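Local coordinates for transcriptional regulator ComR (Streptococcus vestibularis F0396, PDB 6HU8), which probably binds DNA as an RNPP-family regulator of streptococcal competence, its activity set by a signalling peptide, at residues 37-40 against 44-47; 98-103 against 128-133; 155-160 against 192-197; 244-249 against 275-280; 256-261 against 265-270. One frame throughout, in Å; residues are numbered along the deposited sequence.

Five contacts follow the mostly helical chain in sequence order, apart from contacts 4 and 5, which share helices 246-261 and 264-279. Contact 1 lies in the helix-turn-helix region and the other four in the tetratricopeptide region. Contacts 1 and 5 are the most widely separated, centres about 50 Å apart on opposite sides of the chain's centre. Contact 2 packs helix 94-111 on helix 117-131; contact 3, centred about 25 Å away, ties the loops before helices 160-173 and 200-219. Contacts 4 and 5 have centres about 17 Å apart and nearest atoms about 5 Å apart, and so hold one helical hairpin at two levels. This is the apo form, without the signalling peptide.

Contact 1: residues 37-40 against 44-47; sequences LIRI and ESLP
Arg-39 O takes two backbone N-H groups from the loop that folds back beside its helix. Ser-45 N reaches it at 3.1 Å with an angle at hydrogen of 152°; Glu-44 N is nearer, at 2.7 Å, but the bond is bent and weak. One residue further on, Ile-40 CA offers its hydrogen almost straight to Ser-45 O, with 3.5 Å between CA and O. The hydrophobic end of the contact is made by Ile-40 CD1, 3.9 Å from Pro-47 CB: CG1 stands beside the backbone N (chi1 -69°) and the chain is extended beyond it, which carries the methyl out to the proline ring. Helix 34-41 is probably the recognition helix, as the third helix of cro/C1-type helix-turn-helix domains, and segment 44-47 leads from it toward helix 49-59. The Arg-39 and Glu-44 side chains cross at about a right angle, and what meets is aliphatic carbon and carboxylate oxygen, Arg-39 CG lying 3.6 Å from Glu-44 OE1. The charged ends stay apart, with 5.6 Å between Arg-39 NE and Glu-44 OE1. Ser-45 OG sits at the edge of the guanidinium, near its plane, and 3.4 Å from Arg-39 CB. Both polar groups look outward to one acid: Glu-117, at the start of helix 117-131, forms a salt bridge with Arg-39 NE and a hydrogen bond with Ser-45 OG. Glu-143 and Ile-144 of helix 139-152 also touch Arg-39, while Ile-11 and Ile-7 of helix 3-17 lie against Ile-40 and Pro-47 respectively.

Contact 2: residues 98-103 against 128-133; sequences KQKLDL and NILSFT
Leu-101, Lys-100 and Leu-130 bring no flat group to their meeting; aliphatic branches alone touch across it. It joins two consecutive helices of the tetratricopeptide region, 94-111 and the last turn of 117-131. Leu-101 CD2 comes to 3.6 Å from Leu-130 CB, and the two leucine side chains run antiparallel, side by side, so that branch meets stem. Lys-100 crosses Leu-130 at about a right angle: its CG is 3.7 Å and its CD 3.9 Å from Leu-130 CD1, and the methyl rides along the methylene chain. With CG anti to the backbone N (chi1 -161°) and the chain extended, the lysine runs past the leucine and delivers NZ to Phe-88 O, a hydrogen bond outside the two helices. Beyond Leu-130 the helix closes in a Schellman motif, Phe-132 having a positive phi of 64°. Thr-133 N binds Asn-128 O at 2.9 Å and Phe-132 N binds Ile-129 O at 3.0 Å. Ser-131 OG is also hydrogen-bonded to Glu-127 O, and receives a further bond from Thr-133 OG1 at 2.7 Å.

Contact 3: residues 155-160 against 192-197; sequences KKKFST and LKQNIP
Two loops that connect helices of the tetratricopeptide region, segment 155-160 ahead of helix 160-173 and segment 192-197 ahead of helix 200-219, are tied together by the side-chain amide of Gln-194. The amide uses both its ends on the other backbone. NE2 donates to Lys-156 O at 2.9 Å, with an angle at hydrogen of 168° and the oxygen lying in the amide plane. OE1 accepts from Phe-158 N at 2.8 Å, again almost straight at 175°, although this N-H comes from above the plane of the Gln-194 carbonyl. The two backbone groups flank Lys-157, whose CA passes 3.6 Å from OE1. Gln-194 bends at its second torsion, which turns the amide back to face the loop. There it meets the Phe-158 side chain as well: ring and amide planes are 30° apart, and CD2 of the ring is 3.6 Å from Gln-194 CD, approached obliquely. Arg-190 and Val-191 of helix 181-192 and Leu-163 and Ile-166 of helix 160-173 also touch the Phe-158 side chain. Arg-190 O is a further acceptor for Gln-194 NE2, and Lys-232 NZ binds the backbone O of Gln-194. A buried amide with its donor and its acceptor each engaged in a nearly linear bond is fixed in its rotation, and swapping its oxygen and nitrogen would set like against like at both backbone groups.

Contact 4: residues 244-249 against 275-280; sequences SYKPGV and IMFASV
Met-276 O, beside the Phe-277 that Lys-246 covers, is gripped twice by Ser-279: OG donates to it at 2.7 Å and N at 3.1 Å, both from the same face of its carbonyl plane. The hydroxyl bond closes the last turn of helix 264-279 just where the helix presents Phe-277 and Ala-278 to the start of helix 246-261. Across the gap Lys-246 lies on the phenyl ring. Its CD stands over the face, 3.7 Å from the centroid of the Phe-277 ring and only 8° from the ring normal, so a CH-pi contact carries the overlap. Its NZ runs on past the centre, 4.3 Å from the same centroid and 33° off the normal: a cation-pi contact that is off-centre, with Phe-277 CE1 as the nearest ring atom. The chain is extended beyond CG, and CG sits beside the backbone N (chi1 -71°), which brings CD over the ring and carries NZ to its CE1 side. CB also takes part, 4.0 Å from Phe-277 CB. Next in sequence, Pro-247 CG pushes against the opposite backbone, 3.5 Å from Ala-278 N and 3.8 Å from Ala-278 CB. Within these two segments the backbones are nearest at Pro-247 and Ala-278. Ile-237 of helix 226-240 touches Lys-246. The two consecutive helices, 246-261 and 264-279, lie side by side as a helical hairpin, the element from which tetratricopeptide-type folds are built.

Contact 5: residues 256-261 against 265-270; sequences YELIHN and KKATEN
Glu-257 and Leu-258 close on Ala-267 where the two helices are nearest: Leu-258 CG is 3.8 Å from Ala-267 CB, and Glu-257 CB lies 4.0 Å from Ala-267 N. A methyl side chain at this point lets the segment axes come to 8.2 Å. Toward Lys-266 and Asn-270 the packing gives way to water. Glu-257 turns at its second torsion (chi2 -68°), bringing its CD to 3.6 Å from Lys-266 CG, while the charged tips stay apart, Glu-257 OE1 being 4.0 Å from Lys-266 NZ. One water bridges the polar groups: it donates to Glu-257 OE1 at 2.6 Å and accepts from Asn-270 ND2 at 3.0 Å, with a weak bond from Lys-266 NZ. The other carboxylate oxygen, OE2, receives a straight bond of 3.2 Å from Asn-261 ND2, from above the carboxylate plane, so both oxygens are engaged and the positive lysine nearby would probably favour the charged acid. Asn-263, in the short turn between the helices, binds Lys-266 N through OD1. The segment axes run at 160°, nearly antiparallel, and the short turn makes helices 246-261 and 264-279 an antiparallel hairpin, as in tetratricopeptide-type folds.

Contact 1: residues 37-40 against 44-47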
# COMPACT_ATOMS: atom_id res chain seq x y z
N LEU A 37 -11.31 11.60 -13.99
CA LEU A 37 -11.69 12.92 -14.52
C LEU A 37 -13.16 13.25 -14.24
O LEU A 37 -13.47 14.33 -13.76
CB LEU A 37 -11.41 13.00 -16.03
CG LEU A 37 -11.81 14.34 -16.71
CD1 LEU A 37 -11.13 15.54 -16.04
CD2 LEU A 37 -11.45 14.31 -18.19
N ILE A 38 -14.07 12.32 -14.53
CA ILE A 38 -15.48 12.56 -14.22
C ILE A 38 -15.78 12.95 -12.75
O ILE A 38 -16.59 13.83 -12.50
CB ILE A 38 -16.33 11.33 -14.60
CG1 ILE A 38 -16.39 11.22 -16.13
CG2 ILE A 38 -17.76 11.48 -14.10
CD1 ILE A 38 -17.00 9.91 -16.62
N ARG A 39 -15.13 12.28 -11.79
CA ARG A 39 -15.36 12.58 -10.38
C ARG A 39 -14.86 13.99 -10.05
O ARG A 39 -15.45 14.70 -9.23
CB ARG A 39 -14.68 11.53 -9.48
CG ARG A 39 -15.42 10.19 -9.43
CD ARG A 39 -14.86 9.25 -8.38
NE ARG A 39 -13.49 8.82 -8.65
CZ ARG A 39 -13.17 7.74 -9.36
NH1 ARG A 39 -14.14 6.99 -9.88
NH2 ARG A 39 -11.90 7.43 -9.56
N ILE A 40 -13.77 14.40 -10.71
CA ILE A 40 -13.25 15.75 -10.51
C ILE A 40 -14.23 16.77 -11.09
O ILE A 40 -14.64 17.71 -10.39
CB ILE A 40 -11.85 15.92 -11.17
CG1 ILE A 40 -10.80 15.10 -10.41
CG2 ILE A 40 -11.46 17.41 -11.28
CD1 ILE A 40 -9.46 15.03 -11.12
N GLU A 44 -16.90 15.63 -7.09
CA GLU A 44 -16.81 14.51 -6.14
C GLU A 44 -15.43 14.32 -5.54
O GLU A 44 -15.29 13.88 -4.39
CB GLU A 44 -17.26 13.21 -6.81
CG GLU A 44 -18.73 13.25 -7.19
CD GLU A 44 -19.14 12.07 -8.03
OE1 GLU A 44 -18.57 10.98 -7.84
OE2 GLU A 44 -20.03 12.25 -8.90
N SER A 45 -14.39 14.64 -6.29
CA SER A 45 -13.09 14.59 -5.65
C SER A 45 -12.21 15.73 -6.11
O SER A 45 -12.45 16.36 -7.15
CB SER A 45 -12.39 13.25 -5.91
OG SER A 45 -12.48 12.87 -7.26
N LEU A 46 -11.18 15.98 -5.30
CA LEU A 46 -10.23 17.04 -5.53
C LEU A 46 -9.08 16.48 -6.33
O LEU A 46 -8.61 15.38 -6.05
CB LEU A 46 -9.73 17.59 -4.18
CG LEU A 46 -8.84 18.83 -4.17
CD1 LEU A 46 -9.63 20.04 -4.61
CD2 LEU A 46 -8.22 19.06 -2.77
N PRO A 47 -8.59 17.23 -7.34
CA PRO A 47 -7.39 16.71 -8.00
C PRO A 47 -6.15 16.82 -7.12
O PRO A 47 -5.94 17.83 -6.42
CB PRO A 47 -7.25 17.60 -9.23
CG PRO A 47 -7.97 18.85 -8.88
CD PRO A 47 -9.05 18.51 -7.90

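Contact 2: residues 98-103 against 128-133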
# COMPACT_ATOMS: atom_id res chain seq x y z
N LYS A 98 -6.51 -1.00 17.46
CA LYS A 98 -7.49 0.02 17.81
C LYS A 98 -6.86 1.41 17.81
O LYS A 98 -7.47 2.38 17.35
CB LYS A 98 -8.11 -0.25 19.18
CG LYS A 98 -9.01 0.86 19.67
CD LYS A 98 -8.70 1.21 21.12
CE LYS A 98 -9.48 2.42 21.60
NZ LYS A 98 -8.68 3.68 21.50
N GLN A 99 -5.65 1.51 18.34
CA GLN A 99 -4.92 2.78 18.38
C GLN A 99 -4.74 3.33 16.98
O GLN A 99 -4.95 4.52 16.75
CB GLN A 99 -3.56 2.61 19.05
CG GLN A 99 -3.56 2.84 20.54
CD GLN A 99 -2.35 2.23 21.22
OE1 GLN A 99 -1.42 2.93 21.61
NE2 GLN A 99 -2.35 0.90 21.36
N LYS A 100 -4.35 2.46 16.06
CA LYS A 100 -4.08 2.83 14.68
C LYS A 100 -5.37 3.25 13.96
O LYS A 100 -5.37 4.22 13.21
CB LYS A 100 -3.40 1.68 13.92
CG LYS A 100 -2.70 2.12 12.64
CD LYS A 100 -1.59 1.16 12.24
CE LYS A 100 -0.97 1.53 10.89
NZ LYS A 100 0.18 0.66 10.54
N LEU A 101 -6.45 2.51 14.19
CA LEU A 101 -7.73 2.88 13.59
C LEU A 101 -8.20 4.23 14.12
O LEU A 101 -8.78 5.03 13.38
CB LEU A 101 -8.79 1.80 13.86
CG LEU A 101 -8.50 0.43 13.24
CD1 LEU A 101 -9.39 -0.62 13.89
CD2 LEU A 101 -8.70 0.45 11.74
N ASP A 102 -7.92 4.52 15.39
CA ASP A 102 -8.28 5.82 15.95
C ASP A 102 -7.46 6.93 15.30
O ASP A 102 -7.96 8.04 15.10
CB ASP A 102 -8.10 5.84 17.46
CG ASP A 102 -9.22 5.11 18.19
OD1 ASP A 102 -10.29 4.90 17.57
OD2 ASP A 102 -9.02 4.75 19.37
N LEU A 103 -6.21 6.64 14.95
CA LEU A 103 -5.37 7.65 14.31
C LEU A 103 -5.91 7.97 12.93
O LEU A 103 -5.98 9.14 12.54
CB LEU A 103 -3.93 7.18 14.22
CG LEU A 103 -3.26 7.03 15.59
CD1 LEU A 103 -1.87 6.43 15.45
CD2 LEU A 103 -3.20 8.38 16.31
N ASN A 128 -9.59 -0.58 5.97
CA ASN A 128 -10.20 -1.83 5.54
C ASN A 128 -9.35 -3.04 5.95
O ASN A 128 -9.85 -3.97 6.58
CB ASN A 128 -10.44 -1.81 4.03
CG ASN A 128 -11.68 -1.00 3.63
OD1 ASN A 128 -12.36 -0.43 4.48
ND2 ASN A 128 -11.96 -0.93 2.33
N ILE A 129 -8.06 -3.04 5.60
CA ILE A 129 -7.17 -4.13 5.97
C ILE A 129 -7.10 -4.30 7.50
O ILE A 129 -7.32 -5.40 8.01
CB ILE A 129 -5.73 -3.92 5.41
CG1 ILE A 129 -5.74 -3.95 3.88
CG2 ILE A 129 -4.77 -5.00 5.95
CD1 ILE A 129 -4.41 -3.61 3.25
N LEU A 130 -6.80 -3.22 8.22
CA LEU A 130 -6.68 -3.27 9.68
C LEU A 130 -7.93 -3.80 10.38
O LEU A 130 -7.85 -4.37 11.46
CB LEU A 130 -6.36 -1.90 10.25
CG LEU A 130 -4.90 -1.42 10.22
CD1 LEU A 130 -4.87 0.08 10.42
CD2 LEU A 130 -4.06 -2.12 11.29
N SER A 131 -9.09 -3.60 9.75
CA SER A 131 -10.35 -4.01 10.36
C SER A 131 -10.91 -5.29 9.74
O SER A 131 -11.95 -5.78 10.18
CB SER A 131 -11.37 -2.88 10.24
OG SER A 131 -11.84 -2.79 8.90
N PHE A 132 -10.23 -5.81 8.72
CA PHE A 132 -10.67 -7.01 8.01
C PHE A 132 -12.00 -6.82 7.28
O PHE A 132 -12.75 -7.78 7.09
CB PHE A 132 -10.78 -8.21 8.96
CG PHE A 132 -9.46 -8.81 9.35
CD1 PHE A 132 -8.76 -8.33 10.44
CD2 PHE A 132 -8.93 -9.87 8.62
CE1 PHE A 132 -7.54 -8.88 10.80
CE2 PHE A 132 -7.71 -10.43 8.98
CZ PHE A 132 -7.01 -9.93 10.07
N THR A 133 -12.28 -5.59 6.88
CA THR A 133 -13.46 -5.31 6.08
C THR A 133 -13.31 -5.93 4.70
O THR A 133 -12.25 -5.82 4.08
CB THR A 133 -13.70 -3.79 5.93
OG1 THR A 133 -13.91 -3.21 7.22
CG2 THR A 133 -14.92 -3.53 5.06

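Contact 3: residues 155-160 against 192-197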
# COMPACT_ATOMS: atom_id res chain seq x y z
N LYS A 155 3.93 1.57 -13.57
CA LYS A 155 5.01 2.34 -12.94
C LYS A 155 6.23 1.46 -12.68
O LYS A 155 6.10 0.26 -12.47
CB LYS A 155 4.54 2.96 -11.62
CG LYS A 155 3.56 4.13 -11.75
CD LYS A 155 3.27 4.75 -10.38
CE LYS A 155 1.97 5.56 -10.40
NZ LYS A 155 1.65 6.16 -9.07
N LYS A 156 7.40 2.08 -12.70
CA LYS A 156 8.64 1.39 -12.37
C LYS A 156 9.09 1.76 -10.96
O LYS A 156 9.72 0.96 -10.27
CB LYS A 156 9.74 1.72 -13.40
CG LYS A 156 9.57 0.98 -14.73
CD LYS A 156 10.84 1.04 -15.58
CE LYS A 156 10.65 0.31 -16.92
NZ LYS A 156 9.77 1.06 -17.87
N LYS A 157 8.75 2.97 -10.54
CA LYS A 157 9.11 3.45 -9.22
C LYS A 157 7.84 3.71 -8.41
O LYS A 157 6.97 4.46 -8.84
CB LYS A 157 9.97 4.72 -9.33
CG LYS A 157 10.53 5.23 -8.01
CD LYS A 157 11.36 6.49 -8.21
CE LYS A 157 12.07 6.92 -6.93
NZ LYS A 157 12.71 8.27 -7.06
N PHE A 158 7.73 3.07 -7.25
CA PHE A 158 6.53 3.14 -6.41
C PHE A 158 6.68 4.16 -5.29
O PHE A 158 7.71 4.19 -4.64
CB PHE A 158 6.22 1.77 -5.78
CG PHE A 158 5.88 0.68 -6.76
CD1 PHE A 158 5.12 0.95 -7.88
CD2 PHE A 158 6.31 -0.62 -6.55
CE1 PHE A 158 4.80 -0.05 -8.79
CE2 PHE A 158 6.00 -1.63 -7.44
CZ PHE A 158 5.24 -1.34 -8.56
N SER A 159 5.65 4.96 -5.06
CA SER A 159 5.57 5.84 -3.90
C SER A 159 4.97 5.09 -2.72
O SER A 159 4.52 3.95 -2.86
CB SER A 159 4.71 7.06 -4.21
OG SER A 159 3.37 6.65 -4.52
N THR A 160 4.90 5.75 -1.58
CA THR A 160 4.26 5.15 -0.42
C THR A 160 2.80 4.87 -0.72
O THR A 160 2.33 3.75 -0.46
CB THR A 160 4.37 6.03 0.84
OG1 THR A 160 5.75 6.29 1.10
CG2 THR A 160 3.78 5.32 2.04
N LEU A 192 10.22 -6.00 -5.81
CA LEU A 192 11.56 -6.49 -5.49
C LEU A 192 12.69 -5.58 -5.99
O LEU A 192 13.80 -5.64 -5.46
CB LEU A 192 11.74 -7.90 -6.07
CG LEU A 192 11.00 -8.99 -5.30
CD1 LEU A 192 11.14 -10.35 -5.99
CD2 LEU A 192 11.52 -9.04 -3.86
N LYS A 193 12.41 -4.73 -6.97
CA LYS A 193 13.44 -3.85 -7.52
C LYS A 193 13.43 -2.44 -6.94
O LYS A 193 14.24 -1.60 -7.35
CB LYS A 193 13.30 -3.75 -9.04
CG LYS A 193 13.59 -5.03 -9.81
CD LYS A 193 13.33 -4.79 -11.30
CE LYS A 193 13.53 -6.05 -12.13
NZ LYS A 193 13.50 -5.69 -13.58
N GLN A 194 12.53 -2.17 -6.00
CA GLN A 194 12.45 -0.82 -5.43
C GLN A 194 13.70 -0.50 -4.63
O GLN A 194 14.21 -1.34 -3.87
CB GLN A 194 11.21 -0.67 -4.55
CG GLN A 194 9.89 -0.79 -5.32
CD GLN A 194 9.82 0.16 -6.50
OE1 GLN A 194 9.83 1.38 -6.33
NE2 GLN A 194 9.75 -0.39 -7.71
N ASN A 195 14.22 0.71 -4.82
CA ASN A 195 15.30 1.18 -3.99
C ASN A 195 14.83 1.20 -2.55
O ASN A 195 13.64 1.39 -2.28
CB ASN A 195 15.77 2.58 -4.42
CG ASN A 195 16.78 3.17 -3.45
OD1 ASN A 195 17.87 2.62 -3.25
ND2 ASN A 195 16.43 4.30 -2.84
N ILE A 196 15.75 0.99 -1.61
CA ILE A 196 15.43 1.07 -0.20
C ILE A 196 16.02 2.37 0.36
O ILE A 196 17.23 2.49 0.49
CB ILE A 196 15.96 -0.16 0.58
CG1 ILE A 196 15.51 -1.46 -0.10
CG2 ILE A 196 15.51 -0.11 2.03
CD1 ILE A 196 16.01 -2.72 0.59
N PRO A 197 15.16 3.35 0.67
CA PRO A 197 15.59 4.68 1.09
C PRO A 197 15.72 4.83 2.60
O PRO A 197 15.38 3.91 3.34
CB PRO A 197 14.46 5.58 0.58
CG PRO A 197 13.24 4.71 0.77
CD PRO A 197 13.69 3.28 0.51

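Contact 4: residues 244-249 against 275-280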
# COMPACT_ATOMS: atom_id res chain seq x y z
N SER A 244 12.17 -5.62 15.69
CA SER A 244 10.95 -6.34 16.01
C SER A 244 10.37 -7.12 14.81
O SER A 244 9.50 -7.96 15.01
CB SER A 244 9.89 -5.38 16.54
OG SER A 244 10.39 -4.66 17.65
N TYR A 245 10.82 -6.82 13.60
CA TYR A 245 10.21 -7.44 12.40
C TYR A 245 10.92 -8.71 11.96
O TYR A 245 10.42 -9.42 11.10
CB TYR A 245 10.19 -6.48 11.21
CG TYR A 245 9.32 -5.25 11.39
CD1 TYR A 245 8.68 -5.00 12.60
CD2 TYR A 245 9.15 -4.34 10.35
CE1 TYR A 245 7.89 -3.86 12.78
CE2 TYR A 245 8.37 -3.20 10.52
CZ TYR A 245 7.75 -2.96 11.74
OH TYR A 245 6.97 -1.83 11.93
N LYS A 246 12.10 -8.97 12.54
CA LYS A 246 12.90 -10.13 12.15
C LYS A 246 12.23 -11.48 12.42
O LYS A 246 12.32 -12.40 11.58
CB LYS A 246 14.26 -10.09 12.85
CG LYS A 246 15.21 -9.00 12.35
CD LYS A 246 16.61 -9.19 12.97
CE LYS A 246 17.51 -7.98 12.72
NZ LYS A 246 18.71 -8.01 13.62
N PRO A 247 11.57 -11.63 13.59
CA PRO A 247 11.03 -12.98 13.80
C PRO A 247 10.01 -13.40 12.73
O PRO A 247 10.07 -14.56 12.28
CB PRO A 247 10.39 -12.89 15.19
CG PRO A 247 11.32 -11.88 15.92
CD PRO A 247 11.54 -10.84 14.84
N GLY A 248 9.13 -12.50 12.30
CA GLY A 248 8.16 -12.83 11.27
C GLY A 248 8.80 -13.26 9.96
O GLY A 248 8.25 -14.07 9.21
N VAL A 249 9.99 -12.72 9.68
CA VAL A 249 10.69 -13.05 8.44
C VAL A 249 11.28 -14.46 8.51
O VAL A 249 11.12 -15.26 7.57
CB VAL A 249 11.80 -12.02 8.15
CG1 VAL A 249 12.56 -12.40 6.90
CG2 VAL A 249 11.19 -10.62 7.99
N ILE A 275 13.19 -17.12 17.15
CA ILE A 275 13.04 -17.12 18.60
C ILE A 275 14.14 -16.26 19.23
O ILE A 275 13.88 -15.42 20.10
CB ILE A 275 13.10 -18.55 19.19
CG1 ILE A 275 11.81 -19.31 18.87
CG2 ILE A 275 13.26 -18.51 20.69
CD1 ILE A 275 11.91 -20.79 19.14
N MET A 276 15.38 -16.49 18.78
CA MET A 276 16.52 -15.68 19.21
C MET A 276 16.28 -14.19 19.03
O MET A 276 16.47 -13.41 19.97
CB MET A 276 17.79 -16.11 18.46
CG MET A 276 18.44 -17.36 19.06
SD MET A 276 19.88 -17.98 18.15
CE MET A 276 21.16 -16.83 18.58
N PHE A 277 15.84 -13.77 17.83
CA PHE A 277 15.64 -12.34 17.61
C PHE A 277 14.46 -11.81 18.41
O PHE A 277 14.49 -10.69 18.91
CB PHE A 277 15.48 -12.02 16.13
CG PHE A 277 16.77 -12.08 15.37
CD1 PHE A 277 17.87 -11.37 15.82
CD2 PHE A 277 16.90 -12.86 14.23
CE1 PHE A 277 19.08 -11.42 15.13
CE2 PHE A 277 18.10 -12.92 13.54
CZ PHE A 277 19.19 -12.19 14.00
N ALA A 278 13.45 -12.65 18.60
CA ALA A 278 12.34 -12.26 19.48
C ALA A 278 12.76 -12.08 20.94
O ALA A 278 12.21 -11.22 21.65
CB ALA A 278 11.23 -13.30 19.39
N SER A 279 13.73 -12.89 21.40
CA SER A 279 14.02 -13.01 22.83
C SER A 279 14.64 -11.74 23.42
O SER A 279 14.53 -11.50 24.62
CB SER A 279 14.93 -14.22 23.09
OG SER A 279 16.26 -14.01 22.61
N VAL A 280 15.27 -10.94 22.57
CA VAL A 280 15.94 -9.73 23.03
C VAL A 280 15.07 -8.50 22.84
O VAL A 280 15.54 -7.36 22.96
CB VAL A 280 17.29 -9.54 22.31
CG1 VAL A 280 18.25 -10.65 22.73
CG2 VAL A 280 17.09 -9.57 20.81

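Contact 5: residues 256-261 against 265-270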
# COMPACT_ATOMS: atom_id res chain seq x y z
N TYR A 256 8.72 -22.08 4.45
CA TYR A 256 9.21 -22.40 3.11
C TYR A 256 10.07 -23.68 3.09
O TYR A 256 9.83 -24.61 2.28
CB TYR A 256 10.00 -21.22 2.56
CG TYR A 256 10.77 -21.55 1.30
CD1 TYR A 256 10.13 -21.66 0.07
CD2 TYR A 256 12.15 -21.76 1.36
CE1 TYR A 256 10.84 -21.98 -1.08
CE2 TYR A 256 12.86 -22.08 0.22
CZ TYR A 256 12.21 -22.19 -0.99
OH TYR A 256 12.93 -22.50 -2.11
N GLU A 257 11.07 -23.73 3.97
CA GLU A 257 11.95 -24.91 4.07
C GLU A 257 11.16 -26.17 4.41
O GLU A 257 11.39 -27.23 3.83
CB GLU A 257 13.05 -24.68 5.12
CG GLU A 257 14.08 -23.66 4.71
CD GLU A 257 14.95 -24.12 3.54
OE1 GLU A 257 15.66 -23.25 2.96
OE2 GLU A 257 14.95 -25.33 3.20
N LEU A 258 10.23 -26.05 5.36
CA LEU A 258 9.33 -27.14 5.71
C LEU A 258 8.46 -27.61 4.54
O LEU A 258 8.49 -28.78 4.16
CB LEU A 258 8.40 -26.70 6.84
CG LEU A 258 8.45 -27.31 8.22
CD1 LEU A 258 7.10 -27.04 8.86
CD2 LEU A 258 8.75 -28.80 8.19
N ILE A 259 7.66 -26.69 4.01
CA ILE A 259 6.64 -27.04 3.03
C ILE A 259 7.24 -27.33 1.66
O ILE A 259 6.87 -28.31 1.00
CB ILE A 259 5.59 -25.93 2.87
CG1 ILE A 259 4.82 -25.72 4.17
CG2 ILE A 259 4.64 -26.25 1.71
CD1 ILE A 259 3.76 -24.64 4.08
N HIS A 260 8.15 -26.47 1.22
CA HIS A 260 8.66 -26.64 -0.13
C HIS A 260 9.84 -27.63 -0.22
O HIS A 260 9.94 -28.39 -1.18
CB HIS A 260 9.06 -25.31 -0.73
CG HIS A 260 9.38 -25.39 -2.18
ND1 HIS A 260 8.46 -25.79 -3.12
CD2 HIS A 260 10.52 -25.14 -2.86
CE1 HIS A 260 9.01 -25.77 -4.32
NE2 HIS A 260 10.27 -25.39 -4.19
N ASN A 261 10.76 -27.60 0.74
CA ASN A 261 11.90 -28.48 0.62
C ASN A 261 11.83 -29.70 1.53
O ASN A 261 12.69 -30.58 1.45
CB ASN A 261 13.19 -27.71 0.89
CG ASN A 261 13.52 -26.73 -0.21
OD1 ASN A 261 13.23 -26.97 -1.38
ND2 ASN A 261 14.08 -25.61 0.16
N LYS A 265 15.45 -29.82 9.53
CA LYS A 265 16.60 -29.24 10.22
C LYS A 265 16.75 -27.76 9.90
O LYS A 265 17.04 -26.95 10.78
CB LYS A 265 17.90 -29.96 9.84
CG LYS A 265 19.18 -29.27 10.36
CD LYS A 265 20.40 -30.19 10.23
CE LYS A 265 21.58 -29.75 11.08
NZ LYS A 265 22.24 -28.50 10.57
N LYS A 266 16.60 -27.41 8.62
CA LYS A 266 16.73 -26.02 8.19
C LYS A 266 15.52 -25.22 8.70
O LYS A 266 15.66 -24.06 9.09
CB LYS A 266 16.85 -25.93 6.67
CG LYS A 266 17.38 -24.61 6.15
CD LYS A 266 18.74 -24.28 6.72
CE LYS A 266 19.31 -23.03 6.07
NZ LYS A 266 19.32 -23.20 4.58
N ALA A 267 14.35 -25.84 8.71
CA ALA A 267 13.17 -25.15 9.22
C ALA A 267 13.34 -24.87 10.73
O ALA A 267 13.01 -23.79 11.20
CB ALA A 267 11.90 -25.94 8.93
N THR A 268 13.88 -25.85 11.46
CA THR A 268 14.18 -25.68 12.89
C THR A 268 15.20 -24.58 13.15
O THR A 268 15.04 -23.79 14.09
CB THR A 268 14.71 -26.97 13.53
OG1 THR A 268 13.77 -28.01 13.30
CG2 THR A 268 14.89 -26.81 15.05
N GLU A 269 16.25 -24.53 12.33
CA GLU A 269 17.24 -23.45 12.43
C GLU A 269 16.60 -22.08 12.23
O GLU A 269 16.89 -21.13 12.98
CB GLU A 269 18.37 -23.67 11.41
CG GLU A 269 19.19 -24.95 11.69
CD GLU A 269 20.22 -25.25 10.62
OE1 GLU A 269 20.21 -24.58 9.56
OE2 GLU A 269 21.04 -26.18 10.83
N ASN A 270 15.73 -21.96 11.23
CA ASN A 270 15.09 -20.69 10.93
C ASN A 270 14.09 -20.26 12.02
O ASN A 270 14.04 -19.08 12.38
CB ASN A 270 14.41 -20.75 9.56
CG ASN A 270 15.43 -20.80 8.42
OD1 ASN A 270 16.50 -20.19 8.51
ND2 ASN A 270 15.10 -21.50 7.35
O HOH W 1 16.55 -21.58 4.71